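Local coordinates for berberine bridge enzyme-like protein (Arabidopsis thaliana, PDB 5D79) that is a flavin-dependent oxidoreductase of the berberine bridge enzyme-like family, binds FAD, and takes part in adaptation to salt stress, at residues A[167-172]-A[196-201]; A[191-196]-A[400-405]. One frame throughout, in Å; residues are numbered along the deposited sequence.

Contact 1 (A[167-172]-A[196-201])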
loop_
_atom_site.group_PDB
_atom_site.type_symbol
_atom_site.label_atom_id
_atom_site.label_comp_id
_atom_site.label_asym_id
_atom_site.label_seq_id
_atom_site.Cartn_x
_atom_site.Cartn_y
_atom_site.Cartn_z
ATOM N N LEU A 167 -7.405 -15.793 14.864
ATOM C CA LEU A 167 -6.428 -15.628 13.794
ATOM C C LEU A 167 -6.598 -14.288 13.105
ATOM O O LEU A 167 -7.667 -13.680 13.156
ATOM C CB LEU A 167 -6.540 -16.746 12.759
ATOM C CG LEU A 167 -6.136 -18.170 13.140
ATOM C CD1 LEU A 167 -6.187 -19.060 11.903
ATOM C CD2 LEU A 167 -4.770 -18.197 13.773
ATOM N N ALA A 168 -5.530 -13.838 12.459
ATOM C CA ALA A 168 -5.510 -12.549 11.785
ATOM C C ALA A 168 -4.543 -12.589 10.611
ATOM O O ALA A 168 -3.900 -13.603 10.347
ATOM C CB ALA A 168 -5.112 -11.434 12.761
ATOM N N PHE A 169 -4.441 -11.482 9.896
ATOM C CA PHE A 169 -3.387 -11.367 8.927
ATOM C C PHE A 169 -2.902 -9.931 8.940
ATOM O O PHE A 169 -3.710 -9.007 8.975
ATOM C CB PHE A 169 -3.849 -11.797 7.531
ATOM C CG PHE A 169 -2.729 -11.846 6.540
ATOM C CD1 PHE A 169 -1.828 -12.897 6.554
ATOM C CD2 PHE A 169 -2.541 -10.813 5.632
ATOM C CE1 PHE A 169 -0.769 -12.928 5.670
ATOM C CE2 PHE A 169 -1.479 -10.838 4.736
ATOM C CZ PHE A 169 -0.601 -11.893 4.752
ATOM N N PRO A 170 -1.571 -9.743 8.937
ATOM C CA PRO A 170 -0.959 -8.418 9.023
ATOM C C PRO A 170 -0.910 -7.696 7.671
ATOM O O PRO A 170 0.055 -7.861 6.933
ATOM C CB PRO A 170 0.446 -8.732 9.532
ATOM C CG PRO A 170 0.743 -10.079 8.952
ATOM C CD PRO A 170 -0.559 -10.819 8.940
ATOM N N ALA A 171 -1.948 -6.928 7.347
ATOM C CA ALA A 171 -1.953 -6.084 6.150
ATOM C C ALA A 171 -2.427 -4.686 6.535
ATOM O O ALA A 171 -2.514 -4.378 7.727
ATOM C CB ALA A 171 -2.834 -6.679 5.064
ATOM N N GLY A 172 -2.743 -3.851 5.546
ATOM C CA GLY A 172 -3.096 -2.464 5.806
ATOM C C GLY A 172 -4.433 -2.242 6.491
ATOM O O GLY A 172 -5.236 -3.174 6.656
ATOM N N GLY A 196 5.268 -8.133 11.286
ATOM C CA GLY A 196 5.886 -7.593 10.083
ATOM C C GLY A 196 4.890 -7.222 8.999
ATOM O O GLY A 196 3.727 -6.926 9.281
ATOM N N LEU A 197 5.341 -7.240 7.751
ATOM C CA LEU A 197 4.499 -6.808 6.633
ATOM C C LEU A 197 3.697 -7.993 6.115
ATOM O O LEU A 197 3.979 -9.140 6.460
ATOM C CB LEU A 197 5.343 -6.198 5.498
ATOM C CG LEU A 197 6.347 -5.088 5.841
ATOM C CD1 LEU A 197 7.174 -4.715 4.617
ATOM C CD2 LEU A 197 5.638 -3.868 6.399
ATOM N N ALA A 198 2.699 -7.719 5.290
ATOM C CA ALA A 198 1.946 -8.788 4.637
ATOM C C ALA A 198 2.886 -9.679 3.825
ATOM O O ALA A 198 2.792 -10.900 3.877
ATOM C CB ALA A 198 0.843 -8.203 3.744
ATOM N N ALA A 199 3.806 -9.050 3.101
ATOM C CA ALA A 199 4.781 -9.760 2.277
ATOM C C ALA A 199 5.691 -10.657 3.109
ATOM O O ALA A 199 6.218 -11.657 2.616
ATOM C CB ALA A 199 5.614 -8.766 1.478
ATOM N N ASP A 200 5.874 -10.296 4.370
ATOM C CA ASP A 200 6.672 -11.099 5.284
ATOM C C ASP A 200 5.943 -12.358 5.710
ATOM O O ASP A 200 6.521 -13.197 6.404
ATOM C CB ASP A 200 7.051 -10.286 6.521
ATOM C CG ASP A 200 7.928 -9.097 6.192
ATOM O OD1 ASP A 200 8.576 -9.097 5.121
ATOM O OD2 ASP A 200 7.971 -8.161 7.007
ATOM N N ASN A 201 4.685 -12.490 5.285
ATOM C CA ASN A 201 3.806 -13.565 5.745
ATOM C C ASN A 201 3.139 -14.331 4.608
ATOM O O ASN A 201 1.991 -14.779 4.705
ATOM C CB ASN A 201 2.756 -12.990 6.687
ATOM C CG ASN A 201 3.363 -12.495 7.983
ATOM O OD1 ASN A 201 3.490 -13.252 8.939
ATOM N ND2 ASN A 201 3.763 -11.228 8.015
#
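F169 and P170 lie against the turn made by A198 and N201, a worked example of how a buried interface can be built from shape, with no hydrogen bond crossing it. With CG anti to the backbone N (chi1 -173°), the F169 ring is carried out to the second segment. There F169 CE2 rests on CB of A198 at 3.6 Å, while F169 CE1 packs against CB of N201 and has N201 O at the ring edge, in plane, 3.5 Å away. The two side chains run past one another head to tail, with the amide turned nearly perpendicular to the ring (80°). P170 CD covers one ring face, off-centre, near the ring's margin. The proline also reaches the amide itself: P170 CG lies 3.4 Å from N201 ND2. Within its segment N201 ND2 donates to L197 O at 2.6 Å, almost in the amide plane, and it also bonds to Y195 O at the end of the preceding helix. P170, centre of an inverse gamma turn, brings its carbonyl O to 3.1 Å from A198 CA, and A171 CB meets A198 CB at 4.2 Å. A leucine in place of F169 would probably leave A198 CB and the N201 backbone less well covered and lose the flat face on which P170 lies. Helices 153-163 and 179-184 pack round F169 and A171, F183 meeting the F169 ring. Apolar contact and close fit thus join the loop after strand 167-168 to the turn before strand 202-208, while N201 spends its amide N-H groups on fixing that turn.

Contact 2 (A[191-196]-A[400-405]); sequences LLRKYG and LTPFGG
The backbones of R193 and G405 approach to 4.6 Å between CA atoms, where the short, weakly bonded helix 192-195 meets the loop that carries the chain from strand 396-402 into helix 406-409. G405, with positive phi and at the N-cap position of that helix, sets its CA 3.6 Å from R193 O in a CA-H...O contact; a CB there would clash with that carbonyl. R193 illustrates how one guanidinium can serve several carbonyls. Its chain bends at chi3 (68°), and R193 NE donates to F403 O at 2.7 Å, the acceptor lying in the guanidinium plane at its edge and the donor tilted 28° from the carbonyl plane. G405 CA covers one face of the group. Beyond the segments, NH1 bonds to P281 O and NH2 to V280 O, so neutral backbone oxygens gather round the buried cation. Alongside, the L192 side chain runs nearly perpendicular to that of F403, L192 CD1 lying 3.7 Å from F403 CE1, while L192 CD2 packs 3.5 Å from P402 O, a buried carbonyl with no hydrogen-bond partner in the model. The contact joins the FAD-binding PCMH-type region to the seven-stranded antiparallel sheet, whose strands 284-292 and 425-434 flank it, with W273 of helix 263-276 packing on P402.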
loop_
_atom_site.group_PDB
_atom_site.type_symbol
_atom_site.label_atom_id
_atom_site.label_comp_id
_atom_site.label_asym_id
_atom_site.label_seq_id
_atom_site.Cartn_x
_atom_site.Cartn_y
_atom_site.Cartn_z
ATOM N N LEU A 191 -0.350 -4.476 12.792
ATOM C CA LEU A 191 0.338 -5.636 13.357
ATOM C C LEU A 191 1.799 -5.719 12.929
ATOM O O LEU A 191 2.451 -6.732 13.150
ATOM C CB LEU A 191 -0.372 -6.932 12.956
ATOM C CG LEU A 191 -1.712 -7.306 13.602
ATOM C CD1 LEU A 191 -2.403 -8.440 12.829
ATOM C CD2 LEU A 191 -1.516 -7.694 15.057
ATOM N N LEU A 192 2.318 -4.658 12.318
ATOM C CA LEU A 192 3.645 -4.724 11.711
ATOM C C LEU A 192 4.746 -4.916 12.739
ATOM O O LEU A 192 5.784 -5.489 12.432
ATOM C CB LEU A 192 3.940 -3.468 10.888
ATOM C CG LEU A 192 4.612 -2.244 11.529
ATOM C CD1 LEU A 192 5.131 -1.325 10.429
ATOM C CD2 LEU A 192 3.643 -1.501 12.419
ATOM N N ARG A 193 4.526 -4.446 13.960
ATOM C CA ARG A 193 5.571 -4.540 14.972
ATOM C C ARG A 193 5.613 -5.947 15.555
ATOM O O ARG A 193 6.597 -6.366 16.134
ATOM C CB ARG A 193 5.357 -3.494 16.074
ATOM C CG ARG A 193 5.433 -2.028 15.593
ATOM C CD ARG A 193 5.605 -1.070 16.775
ATOM N NE ARG A 193 6.907 -1.209 17.437
ATOM C CZ ARG A 193 7.109 -1.826 18.601
ATOM N NH1 ARG A 193 6.099 -2.378 19.259
ATOM N NH2 ARG A 193 8.330 -1.892 19.115
ATOM N N LYS A 194 4.538 -6.684 15.354
ATOM C CA LYS A 194 4.391 -8.001 15.939
ATOM C C LYS A 194 4.729 -9.068 14.917
ATOM O O LYS A 194 5.451 -10.024 15.214
ATOM C CB LYS A 194 2.954 -8.168 16.451
ATOM C CG LYS A 194 2.595 -9.536 16.973
ATOM C CD LYS A 194 3.032 -9.685 18.391
ATOM C CE LYS A 194 2.461 -10.935 19.008
ATOM N NZ LYS A 194 3.147 -11.134 20.294
ATOM N N TYR A 195 4.213 -8.877 13.702
ATOM C CA TYR A 195 4.270 -9.887 12.657
ATOM C C TYR A 195 4.905 -9.410 11.362
ATOM O O TYR A 195 5.081 -10.200 10.443
ATOM C CB TYR A 195 2.868 -10.410 12.368
ATOM C CG TYR A 195 2.313 -11.248 13.494
ATOM C CD1 TYR A 195 2.987 -12.388 13.921
ATOM C CD2 TYR A 195 1.129 -10.897 14.140
ATOM C CE1 TYR A 195 2.491 -13.171 14.960
ATOM C CE2 TYR A 195 0.627 -11.673 15.180
ATOM C CZ TYR A 195 1.313 -12.807 15.583
ATOM O OH TYR A 195 0.834 -13.591 16.601
ATOM N N GLY A 196 5.268 -8.133 11.286
ATOM C CA GLY A 196 5.886 -7.593 10.083
ATOM C C GLY A 196 4.890 -7.222 8.999
ATOM O O GLY A 196 3.727 -6.926 9.281
ATOM N N LEU A 400 2.359 9.285 11.520
ATOM C CA LEU A 400 3.597 8.692 12.004
ATOM C C LEU A 400 3.341 7.254 12.467
ATOM O O LEU A 400 2.619 7.015 13.435
ATOM C CB LEU A 400 4.211 9.538 13.139
ATOM C CG LEU A 400 4.912 10.862 12.797
ATOM C CD1 LEU A 400 3.952 11.890 12.230
ATOM C CD2 LEU A 400 5.586 11.423 14.020
ATOM N N THR A 401 3.953 6.311 11.755
ATOM C CA THR A 401 3.759 4.884 11.974
ATOM C C THR A 401 5.015 4.238 12.553
ATOM O O THR A 401 6.049 4.199 11.898
ATOM C CB THR A 401 3.371 4.197 10.660
ATOM O OG1 THR A 401 2.125 4.737 10.221
ATOM C CG2 THR A 401 3.209 2.705 10.840
ATOM N N PRO A 402 4.920 3.705 13.784
ATOM C CA PRO A 402 6.117 3.198 14.463
ATOM C C PRO A 402 6.639 1.887 13.869
ATOM O O PRO A 402 5.871 0.962 13.616
ATOM C CB PRO A 402 5.629 2.995 15.895
ATOM C CG PRO A 402 4.181 2.596 15.716
ATOM C CD PRO A 402 3.688 3.390 14.529
ATOM N N PHE A 403 7.945 1.819 13.632
ATOM C CA PHE A 403 8.578 0.554 13.270
ATOM C C PHE A 403 9.165 -0.099 14.541
ATOM O O PHE A 403 8.535 -0.073 15.599
ATOM C CB PHE A 403 9.641 0.762 12.186
ATOM C CG PHE A 403 9.066 0.941 10.803
ATOM C CD1 PHE A 403 7.775 1.434 10.630
ATOM C CD2 PHE A 403 9.800 0.591 9.679
ATOM C CE1 PHE A 403 7.215 1.585 9.346
ATOM C CE2 PHE A 403 9.267 0.742 8.391
ATOM C CZ PHE A 403 7.966 1.242 8.225
ATOM N N GLY A 404 10.358 -0.676 14.463
ATOM C CA GLY A 404 10.867 -1.413 15.603
ATOM C C GLY A 404 10.097 -2.716 15.739
ATOM O O GLY A 404 9.324 -3.075 14.861
ATOM N N GLY A 405 10.300 -3.441 16.830
ATOM C CA GLY A 405 9.706 -4.765 16.938
ATOM C C GLY A 405 10.161 -5.684 15.814
ATOM O O GLY A 405 11.345 -5.729 15.478
#

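Overall arrangement
The two contacts have centres 11 Å apart, on the same side of the chain's centre, and share G196, the glycine that follows helix 192-195. Their segments alternate along the chain: 167-172, 191-196, 196-201, then 400-405 some two hundred residues later. Contact 1 stays within the FAD-binding domain, between the loop just after strand 167-168 and the loop leading to strand 202-208, both strands pairing with strand 238-248. Contact 2 ties the same region to the seven-stranded antiparallel sheet through the end of strand 396-402. P170 packs on L191 and Y195. The continuous packing thus joins the FAD-binding domain to that sheet, with the side chains of L197 and T401 about 7 and 6 Å from the bound FAD.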